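Local coordinates for protein DyP (Bjerkandera adusta, PDB 3MM3) that acts as a heme-containing dye-decolorizing peroxidase, probably using hydrogen peroxide to oxidise dyes and other substrates, at residues S177-E182 with Q189-P194; C303-H308 with S383-P388; F325-S330 with F356-S361. The protein carries 1 engineered substitution. One frame throughout, in Å; residues are numbered along the deposited sequence.

Overall arrangement
Contact 3 is the core of the three: its two strand segments lie about 6 Å (centre to centre) from the middle of the chain, whereas contacts 1 and 2 sit about 19 and 22 Å out and are only partly buried. Contacts 1 and 3 are both built on paired strands, parallel in the first and antiparallel in the second, and they touch where His-326 packs on Ala-190 and Val-192. Contact 2 joins two loops, with apolar side chains and a water in place of direct backbone bonds. Contacts 2 and 3 meet the same heme from opposite faces: His-308 ligates the iron, while Arg-329 and Phe-356 line the side where cyanide is bound.

Contact 1. Residues S177-E182 with Q189-P194; sequences SVTGWE and QAVVPP
Ser-177 is gripped at both backbone ends by the facing strand: its N donates to Ala-190 O at 2.8 Å, and its O accepts from Val-192 N at 2.9 Å. Thr-179 N continues the pattern with a bond to Val-192 O at 3.0 Å. One residue thus bonds to two partners that straddle its opposite number, the mark of a parallel beta bridge.

Side chains alternate between faces. Ser-177 and Val-191 share one, where serine is small enough for the flat amide of Gln-189 to lie against it, CD to Ser-177 CB 3.7 Å. With CG anti to the backbone N (chi1 -173°), the extended side chain carries its amide alongside Ser-177, where OE1 accepts from Phe-186 N and NE2 donates to Gln-175 O. An alanine here would lose both amide bonds, and is likely to uncover Ser-177 CB and leave Phe-186 N without its acceptor. On the other face two beta-branched residues suited to strands meet, Val-178 CG1 and Val-192 CG2 being 3.9 Å apart.

Beyond the bridges, the Pro-194 ring closes on Thr-179, with CD 3.4 Å from Thr-179 OG1. Its CB lies 3.5 Å from Thr-179 O, a buried carbonyl with no hydrogen-bond partner in the model. Gly-180 then turns the chain at a positive phi of 104°.

Around this two-stranded sheet, Val-178 rests on Leu-16 of helix 13-16, Gly-180 shares a backbone bond with Leu-6, and Ala-190 packs on His-326, just ahead of strand 328-334.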
loop_
_atom_site.group_PDB
_atom_site.type_symbol
_atom_site.label_atom_id
_atom_site.label_comp_id
_atom_site.label_asym_id
_atom_site.label_seq_id
_atom_site.Cartn_x
_atom_site.Cartn_y
_atom_site.Cartn_z
ATOM N N SER A 177 -14.500 -3.171 1.567
ATOM C CA SER A 177 -15.595 -2.716 0.721
ATOM C C SER A 177 -16.329 -1.605 1.474
ATOM O O SER A 177 -16.661 -1.774 2.644
ATOM C CB SER A 177 -16.532 -3.889 0.430
ATOM O OG SER A 177 -17.628 -3.515 -0.382
ATOM N N VAL A 178 -16.564 -0.467 0.829
ATOM C CA VAL A 178 -17.311 0.610 1.490
ATOM C C VAL A 178 -18.765 0.610 1.060
ATOM O O VAL A 178 -19.081 0.321 -0.093
ATOM C CB VAL A 178 -16.705 2.038 1.282
ATOM C CG1 VAL A 178 -15.268 2.093 1.795
ATOM C CG2 VAL A 178 -16.809 2.501 -0.173
ATOM N N THR A 179 -19.637 0.934 2.005
ATOM C CA THR A 179 -21.044 1.118 1.706
ATOM C C THR A 179 -21.255 2.471 1.019
ATOM O O THR A 179 -20.365 3.335 1.032
ATOM C CB THR A 179 -21.904 0.996 2.975
ATOM O OG1 THR A 179 -21.497 1.977 3.934
ATOM C CG2 THR A 179 -21.733 -0.383 3.597
ATOM N N GLY A 180 -22.418 2.631 0.390
ATOM C CA GLY A 180 -22.767 3.872 -0.302
ATOM C C GLY A 180 -22.660 3.795 -1.816
ATOM O O GLY A 180 -22.925 4.773 -2.518
ATOM N N TRP A 181 -22.250 2.640 -2.329
ATOM C CA TRP A 181 -22.284 2.401 -3.772
ATOM C C TRP A 181 -22.570 0.936 -4.077
ATOM O O TRP A 181 -22.451 0.084 -3.201
ATOM C CB TRP A 181 -21.014 2.915 -4.481
ATOM C CG TRP A 181 -19.742 2.152 -4.222
ATOM C CD1 TRP A 181 -19.214 1.825 -3.008
ATOM C CD2 TRP A 181 -18.823 1.657 -5.206
ATOM N NE1 TRP A 181 -18.033 1.145 -3.173
ATOM C CE2 TRP A 181 -17.767 1.030 -4.511
ATOM C CE3 TRP A 181 -18.797 1.671 -6.609
ATOM C CZ2 TRP A 181 -16.690 0.420 -5.167
ATOM C CZ3 TRP A 181 -17.723 1.065 -7.263
ATOM C CH2 TRP A 181 -16.686 0.448 -6.538
ATOM N N GLU A 182 -22.981 0.667 -5.312
ATOM C CA GLU A 182 -23.334 -0.685 -5.737
ATOM C C GLU A 182 -22.062 -1.425 -6.122
ATOM O O GLU A 182 -21.417 -1.096 -7.120
ATOM C CB GLU A 182 -24.313 -0.636 -6.914
ATOM C CG GLU A 182 -24.846 -1.998 -7.354
ATOM C CD GLU A 182 -25.732 -1.922 -8.589
ATOM O OE1 GLU A 182 -26.326 -0.850 -8.850
ATOM O OE2 GLU A 182 -25.841 -2.947 -9.300
ATOM N N GLN A 189 -14.646 -10.421 3.141
ATOM C CA GLN A 189 -14.283 -9.030 2.933
ATOM C C GLN A 189 -14.899 -8.128 4.015
ATOM O O GLN A 189 -16.055 -8.313 4.398
ATOM C CB GLN A 189 -14.754 -8.596 1.550
ATOM C CG GLN A 189 -14.289 -7.224 1.144
ATOM C CD GLN A 189 -14.516 -6.934 -0.319
ATOM O OE1 GLN A 189 -15.437 -7.470 -0.948
ATOM N NE2 GLN A 189 -13.692 -6.061 -0.871
ATOM N N ALA A 190 -14.127 -7.165 4.516
ATOM C CA ALA A 190 -14.667 -6.188 5.464
ATOM C C ALA A 190 -15.639 -5.263 4.743
ATOM O O ALA A 190 -15.411 -4.886 3.593
ATOM C CB ALA A 190 -13.542 -5.388 6.118
ATOM N N VAL A 191 -16.746 -4.940 5.409
ATOM C CA VAL A 191 -17.742 -4.003 4.892
ATOM C C VAL A 191 -17.773 -2.854 5.887
ATOM O O VAL A 191 -18.117 -3.043 7.060
ATOM C CB VAL A 191 -19.142 -4.649 4.737
ATOM C CG1 VAL A 191 -20.138 -3.635 4.212
ATOM C CG2 VAL A 191 -19.061 -5.849 3.796
ATOM N N VAL A 192 -17.347 -1.679 5.432
ATOM C CA VAL A 192 -17.134 -0.545 6.322
ATOM C C VAL A 192 -17.868 0.699 5.816
ATOM O O VAL A 192 -18.154 0.810 4.627
ATOM C CB VAL A 192 -15.616 -0.241 6.508
ATOM C CG1 VAL A 192 -14.868 -1.495 6.987
ATOM C CG2 VAL A 192 -14.984 0.339 5.230
ATOM N N PRO A 193 -18.173 1.651 6.720
ATOM C CA PRO A 193 -18.744 2.916 6.247
ATOM C C PRO A 193 -17.761 3.693 5.362
ATOM O O PRO A 193 -16.541 3.547 5.515
ATOM C CB PRO A 193 -19.039 3.694 7.536
ATOM C CG PRO A 193 -18.734 2.809 8.667
ATOM C CD PRO A 193 -17.978 1.622 8.180
ATOM N N PRO A 194 -18.276 4.505 4.426
ATOM C CA PRO A 194 -17.387 5.124 3.446
ATOM C C PRO A 194 -16.366 6.080 4.065
ATOM O O PRO A 194 -15.274 6.247 3.515
ATOM C CB PRO A 194 -18.353 5.859 2.501
ATOM C CG PRO A 194 -19.623 6.019 3.283
ATOM C CD PRO A 194 -19.696 4.809 4.157
#

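Contact 2. Residues C303-H308 with S383-P388; sequences CPFGAH and SKPITP. With HEM (protoporphyrin IX containing Fe), chain B.
Phe-305 supplies about half of the buried surface, its ring pressed into the loop 383-388. Lys-384 lies over one face: its CG sits 3.9 Å from the ring centroid and only 5° off the normal, a CH-pi contact. The lysine chain, bent at chi2 (-47°), runs its methylenes across the phenyl, CD reaching 3.8 Å from Phe-305 CE1. A long aliphatic stem with a charged tip suits this place, since the stem covers the aromatic face while NZ goes on to a salt bridge with Asp-317 and a hydrogen bond to Leu-297 O.

At the ring edge, in its plane, Ile-386 CD1 comes tightly to 3.3 Å from Phe-305 CE2. Pro-388 packs at the root of the side chain, its CB 3.6 Å from Phe-305 CB, a rigid ring offering a flat apolar surface. A water joins the backbones: it accepts a weak hydrogen bond from Gly-306 N at 3.0 Å and lies 2.8 Å from Pro-388 O.

Pro-304 to Ala-307 form a type I beta turn, and Ala-307 is the N-cap of helix 308-312. The first residue of that helix, His-308, binds the heme iron through NE2 at 2.1 Å, while ND1 is hydrogen-bonded to Glu-391 OE1. With no direct hydrogen bond between the segments, apolar and CH-pi packing round Phe-305 probably helps to fix the turn before the iron ligand.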
loop_
_atom_site.group_PDB
_atom_site.type_symbol
_atom_site.label_atom_id
_atom_site.label_comp_id
_atom_site.label_asym_id
_atom_site.label_seq_id
_atom_site.Cartn_x
_atom_site.Cartn_y
_atom_site.Cartn_z
ATOM N N CYS A 303 -1.273 -20.463 11.260
ATOM C CA CYS A 303 -0.687 -19.174 10.878
ATOM C C CYS A 303 0.060 -18.587 12.066
ATOM O O CYS A 303 -0.494 -18.554 13.171
ATOM C CB CYS A 303 -1.796 -18.206 10.464
ATOM S SG CYS A 303 -1.241 -16.638 9.754
ATOM N N PRO A 304 1.305 -18.088 11.855
ATOM C CA PRO A 304 1.964 -17.370 12.956
ATOM C C PRO A 304 1.153 -16.154 13.388
ATOM O O PRO A 304 0.400 -15.578 12.590
ATOM C CB PRO A 304 3.308 -16.936 12.349
ATOM C CG PRO A 304 3.513 -17.871 11.160
ATOM C CD PRO A 304 2.135 -18.092 10.630
ATOM N N PHE A 305 1.322 -15.759 14.641
ATOM C CA PHE A 305 0.633 -14.572 15.138
ATOM C C PHE A 305 1.129 -13.307 14.449
ATOM O O PHE A 305 0.377 -12.339 14.340
ATOM C CB PHE A 305 0.816 -14.421 16.653
ATOM C CG PHE A 305 0.212 -15.535 17.460
ATOM C CD1 PHE A 305 -1.076 -15.990 17.200
ATOM C CD2 PHE A 305 0.916 -16.092 18.518
ATOM C CE1 PHE A 305 -1.635 -17.028 17.966
ATOM C CE2 PHE A 305 0.366 -17.122 19.280
ATOM C CZ PHE A 305 -0.910 -17.587 19.008
ATOM N N GLY A 306 2.384 -13.312 14.004
ATOM C CA GLY A 306 3.028 -12.110 13.456
ATOM C C GLY A 306 3.196 -12.031 11.947
ATOM O O GLY A 306 3.967 -11.202 11.456
ATOM N N ALA A 307 2.493 -12.886 11.204
ATOM C CA ALA A 307 2.543 -12.855 9.746
ATOM C C ALA A 307 2.057 -11.500 9.222
ATOM O O ALA A 307 1.155 -10.893 9.807
ATOM C CB ALA A 307 1.715 -13.982 9.180
ATOM N N HIS A 308 2.640 -11.045 8.111
ATOM C CA HIS A 308 2.330 -9.732 7.528
ATOM C C HIS A 308 0.834 -9.422 7.485
ATOM O O HIS A 308 0.397 -8.409 8.038
ATOM C CB HIS A 308 2.953 -9.614 6.132
ATOM C CG HIS A 308 2.726 -8.287 5.466
ATOM N ND1 HIS A 308 3.349 -7.128 5.887
ATOM C CD2 HIS A 308 1.966 -7.940 4.399
ATOM C CE1 HIS A 308 2.968 -6.124 5.113
ATOM N NE2 HIS A 308 2.143 -6.591 4.189
ATOM N N SER A 383 -3.076 -10.679 23.976
ATOM C CA SER A 383 -3.698 -11.818 24.659
ATOM C C SER A 383 -3.353 -13.193 24.075
ATOM O O SER A 383 -4.144 -14.128 24.181
ATOM C CB SER A 383 -5.222 -11.631 24.749
ATOM O OG SER A 383 -5.544 -10.411 25.399
ATOM N N LYS A 384 -2.173 -13.310 23.471
ATOM C CA LYS A 384 -1.732 -14.589 22.918
ATOM C C LYS A 384 -0.923 -15.352 23.960
ATOM O O LYS A 384 -0.366 -14.732 24.867
ATOM C CB LYS A 384 -0.912 -14.384 21.635
ATOM C CG LYS A 384 -1.679 -13.718 20.484
ATOM C CD LYS A 384 -3.063 -14.345 20.256
ATOM C CE LYS A 384 -3.735 -13.786 18.996
ATOM N NZ LYS A 384 -5.162 -14.211 18.893
ATOM N N PRO A 385 -0.871 -16.697 23.842
ATOM C CA PRO A 385 -0.140 -17.509 24.829
ATOM C C PRO A 385 1.368 -17.276 24.818
ATOM O O PRO A 385 2.049 -17.606 25.795
ATOM C CB PRO A 385 -0.465 -18.949 24.422
ATOM C CG PRO A 385 -1.017 -18.875 23.057
ATOM C CD PRO A 385 -1.639 -17.535 22.902
ATOM N N ILE A 386 1.879 -16.727 23.718
ATOM C CA ILE A 386 3.286 -16.349 23.600
ATOM C C ILE A 386 3.427 -15.054 22.800
ATOM O O ILE A 386 2.519 -14.676 22.060
ATOM C CB ILE A 386 4.163 -17.477 22.968
ATOM C CG1 ILE A 386 3.464 -18.123 21.769
ATOM C CG2 ILE A 386 4.530 -18.542 24.005
ATOM C CD1 ILE A 386 3.433 -17.257 20.568
ATOM N N THR A 387 4.572 -14.401 22.950
ATOM C CA THR A 387 4.884 -13.146 22.263
ATOM C C THR A 387 4.897 -13.330 20.742
ATOM O O THR A 387 5.667 -14.141 20.219
ATOM C CB THR A 387 6.241 -12.606 22.745
ATOM O OG1 THR A 387 6.204 -12.461 24.170
ATOM C CG2 THR A 387 6.568 -11.257 22.105
ATOM N N PRO A 388 4.027 -12.599 20.021
ATOM C CA PRO A 388 4.065 -12.727 18.559
ATOM C C PRO A 388 5.390 -12.267 17.931
ATOM O O PRO A 388 5.941 -12.962 17.073
ATOM C CB PRO A 388 2.918 -11.826 18.109
ATOM C CG PRO A 388 1.957 -11.872 19.264
ATOM C CD PRO A 388 2.834 -11.856 20.475
HETATM C CHA HEM B . -1.205 -7.533 2.187
HETATM C CHB HEM B . 3.315 -7.483 0.495
HETATM C CHC HEM B . 4.151 -3.350 2.850
HETATM C CHD HEM B . -0.317 -3.429 4.644
HETATM C C1A HEM B . -0.052 -7.899 1.552
HETATM C C2A HEM B . 0.133 -9.098 0.773
HETATM C C3A HEM B . 1.387 -9.089 0.315
HETATM C C4A HEM B . 2.023 -7.877 0.767
HETATM C CMA HEM B . 2.071 -10.150 -0.563
HETATM C CAA HEM B . -0.940 -10.192 0.570
HETATM C CBA HEM B . -2.005 -9.820 -0.466
HETATM C CGA HEM B . -3.289 -9.334 0.168
HETATM O O1A HEM B . -3.699 -9.898 1.203
HETATM O O2A HEM B . -3.924 -8.418 -0.369
HETATM C C1B HEM B . 3.940 -6.358 0.971
HETATM C C2B HEM B . 5.275 -5.922 0.631
HETATM C C3B HEM B . 5.503 -4.774 1.275
HETATM C C4B HEM B . 4.304 -4.447 2.032
HETATM C CMB HEM B . 6.232 -6.698 -0.296
HETATM C CAB HEM B . 6.771 -3.901 1.251
HETATM C CBB HEM B . 7.623 -3.884 0.219
HETATM C C1C HEM B . 3.036 -3.043 3.589
HETATM C C2C HEM B . 2.928 -1.950 4.534
HETATM C C3C HEM B . 1.678 -1.985 5.045
HETATM C C4C HEM B . 0.988 -3.090 4.428
HETATM C CMC HEM B . 4.068 -0.948 4.829
HETATM C CAC HEM B . 1.028 -1.045 6.082
HETATM C CBC HEM B . 1.732 -0.526 7.086
HETATM C C1D HEM B . -0.974 -4.487 4.081
HETATM C C2D HEM B . -2.371 -4.754 4.268
HETATM C C3D HEM B . -2.642 -6.023 3.521
HETATM C C4D HEM B . -1.382 -6.410 2.952
HETATM C CMD HEM B . -3.415 -3.935 5.046
HETATM C CAD HEM B . -3.994 -6.726 3.429
HETATM C CBD HEM B . -4.194 -7.499 4.730
HETATM C CGD HEM B . -5.571 -8.115 4.808
HETATM O O1D HEM B . -5.664 -9.329 5.121
HETATM O O2D HEM B . -6.581 -7.411 4.573
HETATM N NA HEM B . 1.114 -7.171 1.512
HETATM N NB HEM B . 3.356 -5.435 1.832
HETATM N NC HEM B . 1.847 -3.734 3.564
HETATM N ND HEM B . -0.404 -5.478 3.278
HETATM FE FE HEM B . 1.501 -5.460 2.569
HETATM O O HOH W 1 4.446 -14.812 15.566
#

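Contact 3. Residues F325-S330 with F356-S361. With HEM (protoporphyrin IX containing Fe), chain B; CYN (cyanide ion), chain C.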
loop_
_atom_site.group_PDB
_atom_site.type_symbol
_atom_site.label_atom_id
_atom_site.label_comp_id
_atom_site.label_asym_id
_atom_site.label_seq_id
_atom_site.Cartn_x
_atom_site.Cartn_y
_atom_site.Cartn_z
ATOM N N PHE A 325 -9.753 0.505 11.250
ATOM C CA PHE A 325 -8.345 0.391 10.870
ATOM C C PHE A 325 -8.112 -0.151 9.473
ATOM O O PHE A 325 -6.987 -0.537 9.129
ATOM C CB PHE A 325 -7.591 -0.410 11.932
ATOM C CG PHE A 325 -7.874 0.058 13.330
ATOM C CD1 PHE A 325 -7.467 1.326 13.751
ATOM C CD2 PHE A 325 -8.570 -0.753 14.210
ATOM C CE1 PHE A 325 -7.753 1.779 15.037
ATOM C CE2 PHE A 325 -8.858 -0.312 15.500
ATOM C CZ PHE A 325 -8.450 0.951 15.912
ATOM N N HIS A 326 -9.159 -0.158 8.653
ATOM C CA HIS A 326 -9.048 -0.615 7.270
ATOM C C HIS A 326 -8.597 0.506 6.362
ATOM O O HIS A 326 -8.870 1.678 6.628
ATOM C CB HIS A 326 -10.386 -1.187 6.802
ATOM C CG HIS A 326 -10.749 -2.455 7.495
ATOM N ND1 HIS A 326 -10.202 -3.671 7.151
ATOM C CD2 HIS A 326 -11.547 -2.686 8.563
ATOM C CE1 HIS A 326 -10.673 -4.604 7.962
ATOM N NE2 HIS A 326 -11.494 -4.031 8.824
ATOM N N ALA A 327 -7.903 0.137 5.289
ATOM C CA ALA A 327 -7.442 1.117 4.311
ATOM C C ALA A 327 -7.436 0.483 2.925
ATOM O O ALA A 327 -7.333 -0.730 2.800
ATOM C CB ALA A 327 -6.050 1.607 4.680
ATOM N N MET A 328 -7.514 1.318 1.893
ATOM C CA MET A 328 -7.391 0.865 0.505
ATOM C C MET A 328 -5.933 0.903 0.088
ATOM O O MET A 328 -5.221 1.853 0.422
ATOM C CB MET A 328 -8.183 1.768 -0.435
ATOM C CG MET A 328 -9.684 1.726 -0.231
ATOM S SD MET A 328 -10.428 0.161 -0.732
ATOM C CE MET A 328 -12.155 0.640 -0.783
ATOM N N ARG A 329 -5.483 -0.107 -0.651
ATOM C CA ARG A 329 -4.094 -0.126 -1.134
ATOM C C ARG A 329 -4.029 -0.117 -2.647
ATOM O O ARG A 329 -4.817 -0.800 -3.305
ATOM C CB ARG A 329 -3.347 -1.346 -0.598
ATOM C CG ARG A 329 -3.104 -1.293 0.891
ATOM C CD ARG A 329 -2.548 -2.610 1.446
ATOM N NE ARG A 329 -3.479 -3.698 1.142
ATOM C CZ ARG A 329 -3.204 -4.791 0.432
ATOM N NH1 ARG A 329 -1.972 -5.047 -0.013
ATOM N NH2 ARG A 329 -4.173 -5.671 0.210
ATOM N N SER A 330 -3.075 0.629 -3.206
ATOM C CA SER A 330 -2.927 0.657 -4.671
ATOM C C SER A 330 -1.454 0.704 -5.074
ATOM O O SER A 330 -1.017 1.627 -5.763
ATOM C CB SER A 330 -3.731 1.819 -5.294
ATOM O OG SER A 330 -3.890 1.658 -6.707
ATOM N N PHE A 356 4.451 1.989 -2.729
ATOM C CA PHE A 356 3.336 1.612 -1.872
ATOM C C PHE A 356 2.402 2.792 -1.648
ATOM O O PHE A 356 2.841 3.909 -1.364
ATOM C CB PHE A 356 3.911 1.083 -0.563
ATOM C CG PHE A 356 2.897 0.822 0.513
ATOM C CD1 PHE A 356 2.374 -0.454 0.698
ATOM C CD2 PHE A 356 2.509 1.846 1.383
ATOM C CE1 PHE A 356 1.449 -0.701 1.723
ATOM C CE2 PHE A 356 1.596 1.609 2.411
ATOM C CZ PHE A 356 1.068 0.329 2.590
ATOM N N VAL A 357 1.107 2.512 -1.757
ATOM C CA VAL A 357 0.076 3.533 -1.673
ATOM C C VAL A 357 -1.043 2.998 -0.790
ATOM O O VAL A 357 -1.598 1.931 -1.059
ATOM C CB VAL A 357 -0.466 3.842 -3.099
ATOM C CG1 VAL A 357 -1.662 4.751 -3.054
ATOM C CG2 VAL A 357 0.614 4.465 -3.977
ATOM N N GLU A 358 -1.376 3.737 0.260
ATOM C CA GLU A 358 -2.493 3.351 1.119
ATOM C C GLU A 358 -3.369 4.574 1.391
ATOM O O GLU A 358 -2.854 5.636 1.755
ATOM C CB GLU A 358 -1.965 2.732 2.408
ATOM C CG GLU A 358 -2.986 1.966 3.179
ATOM C CD GLU A 358 -2.387 1.037 4.235
ATOM O OE1 GLU A 358 -1.307 1.325 4.772
ATOM O OE2 GLU A 358 -3.015 -0.003 4.543
ATOM N N TYR A 359 -4.679 4.414 1.204
ATOM C CA TYR A 359 -5.655 5.493 1.370
ATOM C C TYR A 359 -6.555 5.254 2.567
ATOM O O TYR A 359 -7.055 4.137 2.772
ATOM C CB TYR A 359 -6.566 5.594 0.153
ATOM C CG TYR A 359 -5.895 5.942 -1.157
ATOM C CD1 TYR A 359 -5.455 7.240 -1.418
ATOM C CD2 TYR A 359 -5.747 4.981 -2.159
ATOM C CE1 TYR A 359 -4.864 7.570 -2.628
ATOM C CE2 TYR A 359 -5.152 5.303 -3.389
ATOM C CZ TYR A 359 -4.711 6.607 -3.608
ATOM O OH TYR A 359 -4.137 6.971 -4.812
ATOM N N GLN A 360 -6.799 6.322 3.329
ATOM C CA GLN A 360 -7.679 6.280 4.502
ATOM C C GLN A 360 -8.073 7.701 4.844
ATOM O O GLN A 360 -7.388 8.642 4.461
ATOM C CB GLN A 360 -6.962 5.641 5.699
ATOM C CG GLN A 360 -5.634 6.334 6.079
ATOM C CD GLN A 360 -4.448 5.800 5.300
ATOM O OE1 GLN A 360 -4.075 4.637 5.455
ATOM N NE2 GLN A 360 -3.839 6.644 4.461
ATOM N N SER A 361 -9.178 7.863 5.558
ATOM C CA SER A 361 -9.579 9.194 5.996
ATOM C C SER A 361 -8.705 9.705 7.132
ATOM O O SER A 361 -8.514 10.905 7.258
ATOM C CB SER A 361 -11.036 9.195 6.440
ATOM O OG SER A 361 -11.189 8.332 7.555
HETATM C CHA HEM B . -1.205 -7.533 2.187
HETATM C CHB HEM B . 3.315 -7.483 0.495
HETATM C CHC HEM B . 4.151 -3.350 2.850
HETATM C CHD HEM B . -0.317 -3.429 4.644
HETATM C C1A HEM B . -0.052 -7.899 1.552
HETATM C C2A HEM B . 0.133 -9.098 0.773
HETATM C C3A HEM B . 1.387 -9.089 0.315
HETATM C C4A HEM B . 2.023 -7.877 0.767
HETATM C CMA HEM B . 2.071 -10.150 -0.563
HETATM C CAA HEM B . -0.940 -10.192 0.570
HETATM C CBA HEM B . -2.005 -9.820 -0.466
HETATM C CGA HEM B . -3.289 -9.334 0.168
HETATM O O1A HEM B . -3.699 -9.898 1.203
HETATM O O2A HEM B . -3.924 -8.418 -0.369
HETATM C C1B HEM B . 3.940 -6.358 0.971
HETATM C C2B HEM B . 5.275 -5.922 0.631
HETATM C C3B HEM B . 5.503 -4.774 1.275
HETATM C C4B HEM B . 4.304 -4.447 2.032
HETATM C CMB HEM B . 6.232 -6.698 -0.296
HETATM C CAB HEM B . 6.771 -3.901 1.251
HETATM C CBB HEM B . 7.623 -3.884 0.219
HETATM C C1C HEM B . 3.036 -3.043 3.589
HETATM C C2C HEM B . 2.928 -1.950 4.534
HETATM C C3C HEM B . 1.678 -1.985 5.045
HETATM C C4C HEM B . 0.988 -3.090 4.428
HETATM C CMC HEM B . 4.068 -0.948 4.829
HETATM C CAC HEM B . 1.028 -1.045 6.082
HETATM C CBC HEM B . 1.732 -0.526 7.086
HETATM C C1D HEM B . -0.974 -4.487 4.081
HETATM C C2D HEM B . -2.371 -4.754 4.268
HETATM C C3D HEM B . -2.642 -6.023 3.521
HETATM C C4D HEM B . -1.382 -6.410 2.952
HETATM C CMD HEM B . -3.415 -3.935 5.046
HETATM C CAD HEM B . -3.994 -6.726 3.429
HETATM C CBD HEM B . -4.194 -7.499 4.730
HETATM C CGD HEM B . -5.571 -8.115 4.808
HETATM O O1D HEM B . -5.664 -9.329 5.121
HETATM O O2D HEM B . -6.581 -7.411 4.573
HETATM N NA HEM B . 1.114 -7.171 1.512
HETATM N NB HEM B . 3.356 -5.435 1.832
HETATM N NC HEM B . 1.847 -3.734 3.564
HETATM N ND HEM B . -0.404 -5.478 3.278
HETATM FE FE HEM B . 1.501 -5.460 2.569
HETATM C C CYN C . 0.999 -4.359 0.914
HETATM N N CYN C . 0.789 -3.793 -0.062
#
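Arg-329 and Phe-356 approach each other beside the bound cyanide, Arg-329 CD being 4.4 Å from Phe-356 CE1. The guanidinium lies flat over the heme, CZ 3.4 Å from HEM C3D. A bend at chi3 (-58°) turns it over the porphyrin, and its two terminal nitrogens serve different partners: NH1 donates to the cyanide N at 3.0 Å, with an N-H...N angle of 150°, and NH2 to propionate O2A of the heme at 2.8 Å. Arginine suits this place because one flat cation can lie face-on over the porphyrin and still bond cyanide and propionate. The cyanide also lies at the edge of the Phe-356 ring, whose CE1 is 3.4 Å from HEM C1C.

Further bonds hold that arginine. NH2 also donates to Ser-174 O and NH1 to Asn-171, the engineered residue, which itself bonds the cyanide. Glu-358 runs alongside Arg-329 without a salt bridge, NE and OE2 being 5.0 Å apart, and its CG packs 3.4 Å from Ala-327 CB; a small alanine fits such closeness.

The backbone carrying these side chains is paired antiparallel: Met-328 and Tyr-359 bond both ways, Tyr-359 N to Met-328 O at 2.7 Å, and Ser-330 N reaches Val-357 O.

Strand 328-334 is the edge of a four-stranded, ferredoxin-like sheet; strand 353-360 lies between it and strand 216-225, while Phe-367 of helix 367-375 packs on Phe-356 and Glu-358.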